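PDB 6ZM3: ubiquitin-conjugating enzyme-like protein from Leishmania mexicana, which probably acts in ubiquitin conjugation as a ubiquitin-conjugating enzyme variant of the UEV family, working as the non-catalytic partner of an active E2. Local coordinates for residues E58-S63 with V133-G138; L87-S92 with E99-F104; E70-V75 with T111-C116. All coordinates share one frame; numbering follows the deposited sequence.

Overall arrangement
Three nested loops lie along the chain after the N-terminal helix 9-22 and strands 30-34 and 44-50. Contact 1 opens first, at 58-63 on the start of strand 61-67, and closes last, at 133-138 in the loop after helix 113-125. Contact 3 lies inside it and joins the 70-75 loop to the start of helix 113-125. Contact 2 is innermost: it folds 87-92, after strand 78-81, against 99-104 and the short helix 102-105. Contacts 2 and 3 touch, with Phe101 CZ 3.6 Å from Cys116 O. Contacts 1 and 3 lie on opposite sides of the chain's centre, their own centres about 25 Å apart.

Contact 1 (E58-S63 with V133-G138)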
loop_
_atom_site.group_PDB
_atom_site.type_symbol
_atom_site.label_atom_id
_atom_site.label_comp_id
_atom_site.label_asym_id
_atom_site.label_seq_id
_atom_site.Cartn_x
_atom_site.Cartn_y
_atom_site.Cartn_z
ATOM N N GLU B 58 4.107 3.961 15.582
ATOM C CA GLU B 58 5.437 3.461 15.246
ATOM C C GLU B 58 5.397 2.461 14.090
ATOM O O GLU B 58 4.588 1.538 14.094
ATOM C CB GLU B 58 6.197 2.859 16.437
ATOM C CG GLU B 58 5.572 1.609 17.028
ATOM C CD GLU B 58 6.279 1.066 18.275
ATOM O OE1 GLU B 58 5.931 -0.028 18.707
ATOM O OE2 GLU B 58 7.189 1.738 18.805
ATOM N N TYR B 59 6.303 2.688 13.126
ATOM C CA TYR B 59 6.622 1.810 12.003
ATOM C C TYR B 59 5.457 1.669 11.018
ATOM O O TYR B 59 5.585 0.941 10.033
ATOM C CB TYR B 59 7.233 0.466 12.425
ATOM C CG TYR B 59 8.231 0.511 13.558
ATOM C CD1 TYR B 59 9.368 1.307 13.485
ATOM C CD2 TYR B 59 8.038 -0.238 14.711
ATOM C CE1 TYR B 59 10.284 1.344 14.528
ATOM C CE2 TYR B 59 8.929 -0.194 15.771
ATOM C CZ TYR B 59 10.057 0.603 15.676
ATOM O OH TYR B 59 10.937 0.658 16.718
ATOM N N ARG B 60 4.350 2.386 11.247
ATOM C CA ARG B 60 3.286 2.370 10.259
ATOM C C ARG B 60 3.796 3.053 8.990
ATOM O O ARG B 60 4.383 4.145 9.049
ATOM C CB ARG B 60 2.000 3.070 10.718
ATOM C CG ARG B 60 1.284 2.371 11.875
ATOM C CD ARG B 60 0.092 3.120 12.419
ATOM N NE ARG B 60 -0.632 2.314 13.406
ATOM C CZ ARG B 60 -1.953 2.322 13.523
ATOM N NH1 ARG B 60 -2.676 3.120 12.765
ATOM N NH2 ARG B 60 -2.553 1.547 14.406
ATOM N N ILE B 61 3.482 2.447 7.831
ATOM C CA ILE B 61 3.806 3.068 6.547
ATOM C C ILE B 61 2.637 3.952 6.141
ATOM O O ILE B 61 1.616 3.456 5.685
ATOM C CB ILE B 61 4.160 1.992 5.483
ATOM C CG1 ILE B 61 5.416 1.239 5.924
ATOM C CG2 ILE B 61 4.390 2.632 4.116
ATOM C CD1 ILE B 61 5.619 -0.089 5.241
ATOM N N LEU B 62 2.732 5.257 6.433
ATOM C CA LEU B 62 1.597 6.135 6.211
ATOM C C LEU B 62 1.753 6.853 4.868
ATOM O O LEU B 62 2.768 7.497 4.608
ATOM C CB LEU B 62 1.532 7.110 7.401
ATOM C CG LEU B 62 1.501 6.472 8.793
ATOM C CD1 LEU B 62 1.580 7.562 9.852
ATOM C CD2 LEU B 62 0.232 5.639 9.023
ATOM N N SER B 63 0.684 6.861 4.056
ATOM C CA SER B 63 0.696 7.431 2.720
ATOM C C SER B 63 -0.042 8.769 2.736
ATOM O O SER B 63 -1.073 8.901 3.403
ATOM C CB SER B 63 0.067 6.509 1.672
ATOM O OG SER B 63 0.889 5.343 1.434
ATOM N N VAL B 133 -4.604 7.369 20.518
ATOM C CA VAL B 133 -5.029 6.050 20.071
ATOM C C VAL B 133 -5.231 6.156 18.564
ATOM O O VAL B 133 -5.909 7.071 18.119
ATOM C CB VAL B 133 -6.339 5.624 20.760
ATOM C CG1 VAL B 133 -7.011 4.448 20.042
ATOM C CG2 VAL B 133 -6.114 5.328 22.239
ATOM N N GLN B 134 -4.648 5.221 17.807
ATOM C CA GLN B 134 -4.723 5.260 16.351
ATOM C C GLN B 134 -5.814 4.304 15.858
ATOM O O GLN B 134 -6.177 3.350 16.558
ATOM C CB GLN B 134 -3.387 4.797 15.769
ATOM C CG GLN B 134 -2.275 5.835 15.881
ATOM C CD GLN B 134 -2.741 7.236 15.578
ATOM O OE1 GLN B 134 -3.162 7.582 14.461
ATOM N NE2 GLN B 134 -2.706 8.060 16.616
ATOM N N PRO B 135 -6.353 4.482 14.627
ATOM C CA PRO B 135 -7.259 3.484 14.060
ATOM C C PRO B 135 -6.425 2.244 13.751
ATOM O O PRO B 135 -5.181 2.274 13.806
ATOM C CB PRO B 135 -7.847 4.179 12.821
ATOM C CG PRO B 135 -6.794 5.200 12.437
ATOM C CD PRO B 135 -6.155 5.641 13.744
ATOM N N PRO B 136 -7.067 1.083 13.474
ATOM C CA PRO B 136 -6.310 -0.109 13.102
ATOM C C PRO B 136 -5.352 0.220 11.957
ATOM O O PRO B 136 -5.659 1.051 11.081
ATOM C CB PRO B 136 -7.406 -1.091 12.645
ATOM C CG PRO B 136 -8.623 -0.658 13.445
ATOM C CD PRO B 136 -8.523 0.858 13.513
ATOM N N GLU B 137 -4.191 -0.431 12.012
ATOM C CA GLU B 137 -3.145 -0.250 11.023
ATOM C C GLU B 137 -3.700 -0.693 9.681
ATOM O O GLU B 137 -4.262 -1.783 9.608
ATOM C CB GLU B 137 -1.948 -1.140 11.342
ATOM C CG GLU B 137 -0.745 -0.824 10.451
ATOM C CD GLU B 137 0.533 -1.401 11.038
ATOM O OE1 GLU B 137 0.440 -2.066 12.048
ATOM O OE2 GLU B 137 1.603 -1.158 10.510
ATOM N N GLY B 138 -3.596 0.185 8.676
ATOM C CA GLY B 138 -4.018 -0.061 7.305
ATOM C C GLY B 138 -5.287 0.708 6.955
ATOM O O GLY B 138 -5.703 0.704 5.796
HETATM O O HOH W 1 3.799 -0.742 12.521
HETATM O O HOH W 2 -2.621 5.911 12.162
HETATM O O HOH W 3 1.681 0.183 7.926
#
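The C-terminal loop of the UEV-type fold is tied here to the residue just before strand 61-67, Arg60, through the backbone of Pro135. The extended arginine chain meets the carbonyl end-on. NH1 and NH2 of Arg60 both donate to Pro135 O, each at 2.8 Å. The bonds are bent, at 143° and 146°, as two donors share one acceptor lying in the guanidinium plane. Gln134 CB lies over one face, 3.5 Å from Arg60 NH1. Glu137 N lies over the opposite face, 3.5 Å from Arg60 NH2. The Glu137 carboxylate runs beside the arginine's aliphatic part, with OE2 3.8 Å from Arg60 CG. It forms no direct salt bridge with Arg60. Two waters donate to OE2; one also donates to Glu58 O, and the other accepts from Ile61 N. Another protein chain makes a long, weak ion pair with Glu137 OE2 through a basic side chain and packs on Ile61. Gln134 OE1 accepts from the backbone N of Asn86 and from a water that also takes a weak bond from Arg60 NH1. Strand 61-67 runs between strands 44-50 and 78-81. Arg60 pairs by backbone with Gly51, just past strand 44-50, while Asn86 follows strand 78-81.

Contact 2 (L87-S92 with E99-F104)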
loop_
_atom_site.group_PDB
_atom_site.type_symbol
_atom_site.label_atom_id
_atom_site.label_comp_id
_atom_site.label_asym_id
_atom_site.label_seq_id
_atom_site.Cartn_x
_atom_site.Cartn_y
_atom_site.Cartn_z
ATOM N N LEU B 87 -4.292 12.676 14.770
ATOM C CA LEU B 87 -3.290 13.708 14.982
ATOM C C LEU B 87 -4.008 15.050 14.948
ATOM O O LEU B 87 -4.853 15.295 14.100
ATOM C CB LEU B 87 -2.240 13.594 13.861
ATOM C CG LEU B 87 -0.923 14.330 14.098
ATOM C CD1 LEU B 87 -0.119 13.641 15.201
ATOM C CD2 LEU B 87 -0.110 14.430 12.797
ATOM N N PRO B 88 -3.716 15.973 15.891
ATOM C CA PRO B 88 -4.475 17.223 16.011
ATOM C C PRO B 88 -4.540 18.063 14.747
ATOM O O PRO B 88 -5.616 18.524 14.391
ATOM C CB PRO B 88 -3.780 17.980 17.157
ATOM C CG PRO B 88 -3.112 16.896 17.951
ATOM C CD PRO B 88 -2.698 15.832 16.940
ATOM N N CYS B 89 -3.418 18.187 14.012
ATOM C CA CYS B 89 -3.410 19.064 12.856
ATOM C C CYS B 89 -4.058 18.409 11.639
ATOM O O CYS B 89 -4.095 19.005 10.566
ATOM C CB CYS B 89 -1.992 19.534 12.527
ATOM S SG CYS B 89 -0.854 18.160 12.196
ATOM N N VAL B 90 -4.537 17.170 11.792
ATOM C CA VAL B 90 -5.184 16.481 10.678
ATOM C C VAL B 90 -6.693 16.444 10.893
ATOM O O VAL B 90 -7.149 15.914 11.904
ATOM C CB VAL B 90 -4.635 15.049 10.558
ATOM C CG1 VAL B 90 -5.273 14.346 9.360
ATOM C CG2 VAL B 90 -3.119 15.071 10.391
ATOM N N ASP B 91 -7.453 16.984 9.924
ATOM C CA ASP B 91 -8.910 17.012 10.028
ATOM C C ASP B 91 -9.495 15.639 9.725
ATOM O O ASP B 91 -8.769 14.708 9.401
ATOM C CB ASP B 91 -9.547 17.973 9.033
ATOM C CG ASP B 91 -9.094 19.416 9.161
ATOM O OD1 ASP B 91 -8.579 19.769 10.225
ATOM O OD2 ASP B 91 -9.271 20.168 8.184
ATOM N N SER B 92 -10.831 15.529 9.819
ATOM C CA SER B 92 -11.470 14.220 9.807
ATOM C C SER B 92 -11.514 13.647 8.386
ATOM O O SER B 92 -11.845 12.475 8.198
ATOM C CB SER B 92 -12.846 14.271 10.446
ATOM O OG SER B 92 -13.682 15.128 9.680
ATOM N N GLU B 99 -4.223 26.065 9.838
ATOM C CA GLU B 99 -4.129 26.913 11.019
ATOM C C GLU B 99 -3.538 26.135 12.194
ATOM O O GLU B 99 -3.089 26.728 13.170
ATOM C CB GLU B 99 -5.482 27.564 11.346
ATOM C CG GLU B 99 -6.135 28.221 10.133
ATOM C CD GLU B 99 -6.803 29.577 10.336
ATOM O OE1 GLU B 99 -7.898 29.618 10.945
ATOM O OE2 GLU B 99 -6.242 30.593 9.863
ATOM N N LYS B 100 -3.564 24.800 12.123
ATOM C CA LYS B 100 -3.127 23.978 13.246
ATOM C C LYS B 100 -1.733 23.395 13.029
ATOM O O LYS B 100 -1.087 23.012 14.005
ATOM C CB LYS B 100 -4.109 22.838 13.527
ATOM C CG LYS B 100 -5.457 23.281 14.088
ATOM C CD LYS B 100 -6.533 22.218 13.989
ATOM C CE LYS B 100 -7.782 22.607 14.751
ATOM N NZ LYS B 100 -8.581 21.413 15.116
ATOM N N PHE B 101 -1.298 23.226 11.769
ATOM C CA PHE B 101 0.049 22.687 11.571
ATOM C C PHE B 101 1.028 23.858 11.644
ATOM O O PHE B 101 0.932 24.750 10.811
ATOM C CB PHE B 101 0.155 21.956 10.222
ATOM C CG PHE B 101 1.459 21.230 9.954
ATOM C CD1 PHE B 101 2.173 20.622 10.976
ATOM C CD2 PHE B 101 1.985 21.181 8.674
ATOM C CE1 PHE B 101 3.374 19.970 10.732
ATOM C CE2 PHE B 101 3.196 20.540 8.435
ATOM C CZ PHE B 101 3.877 19.923 9.456
ATOM N N HIS B 102 1.945 23.841 12.620
ATOM C CA HIS B 102 2.829 24.979 12.874
ATOM C C HIS B 102 3.497 25.461 11.576
ATOM O O HIS B 102 3.506 26.650 11.286
ATOM C CB HIS B 102 3.807 24.706 14.032
ATOM C CG HIS B 102 4.973 23.850 13.662
ATOM N ND1 HIS B 102 4.866 22.477 13.500
ATOM C CD2 HIS B 102 6.265 24.159 13.411
ATOM C CE1 HIS B 102 6.043 21.981 13.193
ATOM N NE2 HIS B 102 6.919 22.997 13.129
ATOM N N VAL B 103 3.974 24.525 10.742
ATOM C CA VAL B 103 4.672 24.864 9.515
ATOM C C VAL B 103 3.796 25.680 8.580
ATOM O O VAL B 103 4.276 26.459 7.766
ATOM C CB VAL B 103 5.102 23.571 8.814
ATOM C CG1 VAL B 103 5.677 23.865 7.432
ATOM C CG2 VAL B 103 6.054 22.802 9.707
ATOM N N PHE B 104 2.492 25.446 8.626
ATOM C CA PHE B 104 1.597 26.094 7.686
ATOM C C PHE B 104 1.078 27.412 8.255
ATOM O O PHE B 104 0.826 28.346 7.495
ATOM C CB PHE B 104 0.391 25.199 7.401
ATOM C CG PHE B 104 0.673 24.047 6.467
ATOM C CD1 PHE B 104 1.830 24.008 5.706
ATOM C CD2 PHE B 104 -0.254 23.021 6.316
ATOM C CE1 PHE B 104 2.085 22.941 4.852
ATOM C CE2 PHE B 104 -0.005 21.960 5.451
ATOM C CZ PHE B 104 1.172 21.916 4.734
#
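A sulfur-aromatic contact between Cys89 and Phe101 closes part of the long loop between the fourth strand and the short helix 102-105. Cys89 SG lies 5.0 Å from the centroid of the Phe101 ring. It approaches obliquely, 47° off the ring normal. The nearest ring atom is Phe101 CD1, 4.1 Å from Cys89 SG. The CB atoms of Cys89 and Phe101 also pack, 4.0 Å apart. Cys89 CB reaches the backbone as well, 3.8 Å from Phe101 N. A chi1 of 58° places the cysteine sulfur between its own backbone N and carbonyl carbon.

Lys100 lies along the outer side of this contact. Lys100 CB sits 3.9 Å from Cys89 CA. Beyond CG the chain is extended, and Lys100 CD passes 3.8 Å from Pro88 O. Lys100 NZ stays 5.2 Å from Asp91 OD1. Any attraction there is probably weak.

In catalytic E2 enzymes this part of the fold carries the active-site cysteine. Leu87-Pro88-Cys89 probably occupies the place of the His-Pro-Asn motif of catalytic E2s. Asn97 stands about where their active-site cysteine would be, so Cys89 is not its counterpart, consistent with a UEV. Here the region is built on a type I turn from Leu87 to Val90, closed by the bond from Val90 N to Leu87 O.

Phe101 is the N-cap residue of helix 102-105. Its CG is anti to the backbone N, chi1 -174°, and the ring is carried inward against Leu120 of helix 113-125. Phe101 CD2 lies over the centre of the Phe104 ring. The Phe104 ring in turn packs on Ile79 of strand 78-81. Asn97, in the intervening loop, bonds to the Asp91 carboxylate and to Glu99 N.

Contact 3 (E70-V75 with T111-C116); sequences ENYPKV and TTMELC
Tyr72, Met113 and Thr111 carry this contact, and Tyr72 buries the largest share. The tyrosine belongs to the sequence Tyr-Pro-x-x-Pro-Pro, a hallmark of the E2 fold, and the peptide bond from Tyr72 to Pro73 is cis. Tyr72 CG lies anti to the backbone N, chi1 -176°, which directs the phenol toward the start of helix 113-125. Pro73 CB lies 3.7 Å above the centre of one face of the Tyr72 ring. The proline therefore backs the ring within the same loop.

The hydroxyl end does the touching. Tyr72 OH lies 3.6 Å from Met113 CG and just as close to the Met113 backbone N. The methionine meets the ring obliquely, with Met113 CG 4.3 Å from Tyr72 CZ. Thr111 meets the same hydroxyl through its backbone, its O being 4.0 Å from Tyr72 OH. Glu16 hydrogen-bonds that hydroxyl through OE2 and Met113 N through OE1. One carboxylate thus joins the tyrosine to the first turn of the helix. A negative group at a helix N terminus is probably welcome there.

Thr112 caps that end. Its OG1 accepts from Leu115 N at 3.2 Å, with a fairly straight angle of 163°. The regular helix bonding begins with Cys116 N to Thr112 O at 2.9 Å.

The contact lies beside helix 9-22, the source of Glu16. Arg12 of that helix touches Tyr72 and Pro73, and Leu13 touches Met113. The 70-75 loop itself links strand 61-67 to strand 78-81, so the contact joins this sheet connection to both long helices.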
loop_
_atom_site.group_PDB
_atom_site.type_symbol
_atom_site.label_atom_id
_atom_site.label_comp_id
_atom_site.label_asym_id
_atom_site.label_seq_id
_atom_site.Cartn_x
_atom_site.Cartn_y
_atom_site.Cartn_z
ATOM N N GLU B 70 -1.089 26.438 -8.353
ATOM C CA GLU B 70 -0.541 27.601 -9.050
ATOM C C GLU B 70 0.407 28.422 -8.178
ATOM O O GLU B 70 1.357 29.002 -8.704
ATOM C CB GLU B 70 -1.591 28.671 -9.351
ATOM C CG GLU B 70 -2.580 28.329 -10.434
ATOM C CD GLU B 70 -3.966 28.107 -9.850
ATOM O OE1 GLU B 70 -4.456 28.990 -9.112
ATOM O OE2 GLU B 70 -4.552 27.064 -10.137
ATOM N N ASN B 71 0.111 28.533 -6.873
ATOM C CA ASN B 71 0.779 29.530 -6.053
ATOM C C ASN B 71 1.868 28.914 -5.177
ATOM O O ASN B 71 2.520 29.650 -4.454
ATOM C CB ASN B 71 -0.210 30.458 -5.328
ATOM C CG ASN B 71 -1.103 31.254 -6.264
ATOM O OD1 ASN B 71 -2.276 31.458 -5.989
ATOM N ND2 ASN B 71 -0.567 31.729 -7.373
ATOM N N TYR B 72 2.120 27.586 -5.246
ATOM C CA TYR B 72 3.228 26.985 -4.522
ATOM C C TYR B 72 4.550 27.588 -5.009
ATOM O O TYR B 72 4.660 27.843 -6.218
ATOM C CB TYR B 72 3.327 25.479 -4.777
ATOM C CG TYR B 72 4.404 24.756 -3.994
ATOM C CD1 TYR B 72 4.210 24.429 -2.663
ATOM C CD2 TYR B 72 5.611 24.364 -4.590
ATOM C CE1 TYR B 72 5.168 23.752 -1.930
ATOM C CE2 TYR B 72 6.582 23.688 -3.857
ATOM C CZ TYR B 72 6.353 23.349 -2.532
ATOM O OH TYR B 72 7.251 22.669 -1.748
ATOM N N PRO B 73 5.571 27.848 -4.146
ATOM C CA PRO B 73 5.493 27.752 -2.691
ATOM C C PRO B 73 5.170 29.080 -1.989
ATOM O O PRO B 73 5.603 29.272 -0.859
ATOM C CB PRO B 73 6.929 27.350 -2.350
ATOM C CG PRO B 73 7.776 28.114 -3.325
ATOM C CD PRO B 73 6.914 28.305 -4.549
ATOM N N LYS B 74 4.467 29.986 -2.680
ATOM C CA LYS B 74 4.083 31.270 -2.091
ATOM C C LYS B 74 3.078 31.014 -0.971
ATOM O O LYS B 74 3.176 31.611 0.105
ATOM C CB LYS B 74 3.580 32.274 -3.129
ATOM C CG LYS B 74 4.692 33.005 -3.879
ATOM C CD LYS B 74 4.253 34.300 -4.546
ATOM C CE LYS B 74 3.887 34.155 -6.011
ATOM N NZ LYS B 74 2.619 33.410 -6.203
ATOM N N VAL B 75 2.184 30.054 -1.228
ATOM C CA VAL B 75 1.291 29.501 -0.214
ATOM C C VAL B 75 1.657 28.031 0.002
ATOM O O VAL B 75 2.318 27.424 -0.841
ATOM C CB VAL B 75 -0.182 29.676 -0.625
ATOM C CG1 VAL B 75 -0.538 31.134 -0.858
ATOM C CG2 VAL B 75 -0.533 28.842 -1.845
ATOM N N THR B 111 10.246 26.261 2.973
ATOM C CA THR B 111 9.928 24.960 3.526
ATOM C C THR B 111 9.577 24.043 2.343
ATOM O O THR B 111 8.745 24.387 1.504
ATOM C CB THR B 111 8.949 25.123 4.714
ATOM O OG1 THR B 111 8.421 26.450 4.743
ATOM C CG2 THR B 111 9.624 25.073 6.063
ATOM N N THR B 112 10.259 22.899 2.268
ATOM C CA THR B 112 10.057 21.967 1.156
ATOM C C THR B 112 9.041 20.895 1.538
ATOM O O THR B 112 8.781 20.690 2.731
ATOM C CB THR B 112 11.373 21.290 0.785
ATOM O OG1 THR B 112 11.778 20.538 1.919
ATOM C CG2 THR B 112 12.462 22.298 0.471
ATOM N N MET B 113 8.510 20.177 0.533
ATOM C CA MET B 113 7.592 19.075 0.822
ATOM C C MET B 113 8.236 18.040 1.740
ATOM O O MET B 113 7.577 17.526 2.643
ATOM C CB MET B 113 7.079 18.403 -0.452
ATOM C CG MET B 113 6.171 19.284 -1.250
ATOM S SD MET B 113 5.654 18.463 -2.762
ATOM C CE MET B 113 6.917 19.035 -3.897
ATOM N N GLU B 114 9.531 17.741 1.545
ATOM C CA GLU B 114 10.197 16.811 2.431
ATOM C C GLU B 114 10.232 17.301 3.892
ATOM O O GLU B 114 10.050 16.512 4.836
ATOM C CB GLU B 114 11.584 16.466 1.876
ATOM C CG GLU B 114 12.314 15.487 2.763
ATOM C CD GLU B 114 13.730 15.098 2.376
ATOM O OE1 GLU B 114 14.213 15.552 1.314
ATOM O OE2 GLU B 114 14.340 14.323 3.150
ATOM N N LEU B 115 10.525 18.593 4.088
ATOM C CA LEU B 115 10.517 19.150 5.440
ATOM C C LEU B 115 9.098 19.111 6.037
ATOM O O LEU B 115 8.949 18.810 7.219
ATOM C CB LEU B 115 11.146 20.554 5.428
ATOM C CG LEU B 115 11.375 21.235 6.789
ATOM C CD1 LEU B 115 12.152 20.361 7.772
ATOM C CD2 LEU B 115 12.085 22.562 6.591
ATOM N N CYS B 116 8.067 19.377 5.233
ATOM C CA CYS B 116 6.682 19.271 5.712
ATOM C C CYS B 116 6.429 17.885 6.292
ATOM O O CYS B 116 5.878 17.762 7.396
ATOM C CB CYS B 116 5.610 19.551 4.654
ATOM S SG CYS B 116 5.503 21.255 4.055
#